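Local atomic coordinates of lectin (PDB entry 6LI7), a protein that is a mushroom lectin that binds sugars such as N-acetylgalactosamine beside a bound calcium ion. Residues Ala40-Phe45 with Tyr283-Leu288. Sequence-based numbering, arbitrary orientation.
Sequences ATPSQF and YTIPNL
An antiparallel beta bridge at the edge of a five-stranded sheet joins S43 to T284, adding the short N-terminal strand 43-44 to strand 281-285. The two residues form a hydrogen-bonded pair: S43 N donates to T284 O at 3.0 Å, and T284 N returns the bond to S43 O at 2.9 Å. Each carbonyl oxygen has one N-H bond and, beside it, a weaker CA-H...O contact, T284 O from P42 CA and S43 O from Y283 CA. Q44 and Y283 follow as the non-hydrogen-bonded pair. Their side chains diverge; that of Y283 points away from strand 43-44, and its OH is hydrogen-bonded with Y262 OH on strand 261-266. F45 turns the other way, its CG anti to the backbone N (chi1 173°), and packs on T253 of the neighbouring strand 249-259. The rim of its ring, near the ring plane, meets the T284 hydroxyl, with CD1 3.4 Å from OG1. Beyond the bridge, proline rings take over: CG of P286 lies 3.7 Å from the A40 methyl CB, and its CD is 3.6 Å from T41 O. P42 crosses N287 at about a right angle, its CD 3.9 Å from the amide OD1. The other end of that amide closes the contact through one water, which accepts from N287 ND2 and donates to A40 O at 2.9 Å.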
loop_
_atom_site.group_PDB
_atom_site.type_symbol
_atom_site.label_atom_id
_atom_site.label_comp_id
_atom_site.label_asym_id
_atom_site.label_seq_id
_atom_site.Cartn_x
_atom_site.Cartn_y
_atom_site.Cartn_z
ATOM N N ALA A 40 4.821 -1.474 -18.200
ATOM C CA ALA A 40 5.454 -1.073 -16.908
ATOM C C ALA A 40 6.223 -2.276 -16.343
ATOM O O ALA A 40 5.675 -3.410 -16.395
ATOM C CB ALA A 40 4.370 -0.603 -15.953
ATOM N N THR A 41 7.429 -2.074 -15.827
ATOM C CA THR A 41 8.221 -3.126 -15.136
ATOM C C THR A 41 8.506 -2.752 -13.674
ATOM O O THR A 41 8.242 -1.650 -13.258
ATOM C CB THR A 41 9.533 -3.344 -15.888
ATOM O OG1 THR A 41 10.181 -2.072 -15.876
ATOM C CG2 THR A 41 9.301 -3.872 -17.288
ATOM N N PRO A 42 9.060 -3.643 -12.823
ATOM C CA PRO A 42 9.269 -3.310 -11.414
ATOM C C PRO A 42 10.099 -2.031 -11.293
ATOM O O PRO A 42 10.995 -1.811 -12.118
ATOM C CB PRO A 42 10.064 -4.509 -10.889
ATOM C CG PRO A 42 9.528 -5.644 -11.734
ATOM C CD PRO A 42 9.466 -5.032 -13.125
ATOM N N SER A 43 9.792 -1.222 -10.274
ATOM C CA SER A 43 10.477 0.068 -10.043
ATOM C C SER A 43 10.537 0.391 -8.548
ATOM O O SER A 43 9.806 -0.194 -7.727
ATOM C CB SER A 43 9.833 1.175 -10.850
ATOM O OG SER A 43 8.463 1.319 -10.506
ATOM N N GLN A 44 11.390 1.331 -8.210
ATOM C CA GLN A 44 11.342 1.950 -6.870
ATOM C C GLN A 44 9.924 2.459 -6.605
ATOM O O GLN A 44 9.326 3.062 -7.475
ATOM C CB GLN A 44 12.361 3.075 -6.759
ATOM C CG GLN A 44 12.300 3.775 -5.408
ATOM C CD GLN A 44 13.338 4.862 -5.325
ATOM O OE1 GLN A 44 14.477 4.717 -5.725
ATOM N NE2 GLN A 44 12.932 5.990 -4.813
ATOM N N PHE A 45 9.386 2.244 -5.407
ATOM C CA PHE A 45 8.014 2.673 -5.032
ATOM C C PHE A 45 7.917 4.197 -5.173
ATOM O O PHE A 45 8.777 4.892 -4.733
ATOM C CB PHE A 45 7.749 2.233 -3.592
ATOM C CG PHE A 45 6.450 2.771 -3.079
ATOM C CD1 PHE A 45 5.252 2.216 -3.503
ATOM C CD2 PHE A 45 6.421 3.857 -2.210
ATOM C CE1 PHE A 45 4.039 2.719 -3.062
ATOM C CE2 PHE A 45 5.204 4.378 -1.789
ATOM C CZ PHE A 45 4.021 3.808 -2.202
ATOM N N TYR A 283 9.407 -1.196 -3.284
ATOM C CA TYR A 283 9.302 -1.426 -4.741
ATOM C C TYR A 283 7.848 -1.658 -5.125
ATOM O O TYR A 283 7.037 -2.142 -4.304
ATOM C CB TYR A 283 10.160 -2.617 -5.164
ATOM C CG TYR A 283 11.620 -2.543 -4.797
ATOM C CD1 TYR A 283 12.538 -1.943 -5.628
ATOM C CD2 TYR A 283 12.087 -3.112 -3.626
ATOM C CE1 TYR A 283 13.879 -1.861 -5.278
ATOM C CE2 TYR A 283 13.427 -3.076 -3.278
ATOM C CZ TYR A 283 14.326 -2.426 -4.098
ATOM O OH TYR A 283 15.644 -2.420 -3.764
ATOM N N THR A 284 7.531 -1.298 -6.363
ATOM C CA THR A 284 6.234 -1.565 -7.002
ATOM C C THR A 284 6.495 -2.605 -8.090
ATOM O O THR A 284 7.477 -2.460 -8.826
ATOM C CB THR A 284 5.630 -0.285 -7.591
ATOM O OG1 THR A 284 5.257 0.499 -6.463
ATOM C CG2 THR A 284 4.377 -0.528 -8.416
ATOM N N ILE A 285 5.675 -3.645 -8.118
ATOM C CA ILE A 285 5.671 -4.681 -9.195
ATOM C C ILE A 285 4.317 -4.551 -9.881
ATOM O O ILE A 285 3.284 -4.948 -9.356
ATOM C CB ILE A 285 5.967 -6.073 -8.595
ATOM C CG1 ILE A 285 7.324 -6.033 -7.883
ATOM C CG2 ILE A 285 5.947 -7.143 -9.708
ATOM C CD1 ILE A 285 7.370 -7.011 -6.823
ATOM N N PRO A 286 4.249 -3.792 -10.981
ATOM C CA PRO A 286 2.972 -3.458 -11.602
ATOM C C PRO A 286 2.512 -4.544 -12.596
ATOM O O PRO A 286 1.408 -4.460 -13.128
ATOM C CB PRO A 286 3.373 -2.203 -12.361
ATOM C CG PRO A 286 4.754 -2.549 -12.873
ATOM C CD PRO A 286 5.405 -3.260 -11.709
ATOM N N ASN A 287 3.360 -5.555 -12.839
ATOM C CA ASN A 287 3.103 -6.570 -13.900
ATOM C C ASN A 287 3.103 -7.985 -13.299
ATOM O O ASN A 287 3.816 -8.827 -13.844
ATOM C CB ASN A 287 4.178 -6.481 -14.988
ATOM C CG ASN A 287 5.594 -6.637 -14.446
ATOM O OD1 ASN A 287 5.847 -6.465 -13.243
ATOM N ND2 ASN A 287 6.552 -6.848 -15.344
ATOM N N LEU A 288 2.417 -8.233 -12.186
ATOM C CA LEU A 288 2.414 -9.601 -11.593
ATOM C C LEU A 288 1.844 -10.606 -12.618
ATOM O O LEU A 288 0.937 -10.260 -13.385
ATOM C CB LEU A 288 1.554 -9.649 -10.339
ATOM C CG LEU A 288 2.125 -8.970 -9.093
ATOM C CD1 LEU A 288 1.077 -9.055 -7.992
ATOM C CD2 LEU A 288 3.417 -9.627 -8.654
HETATM O O HOH W 1 5.795 -5.751 -18.165
#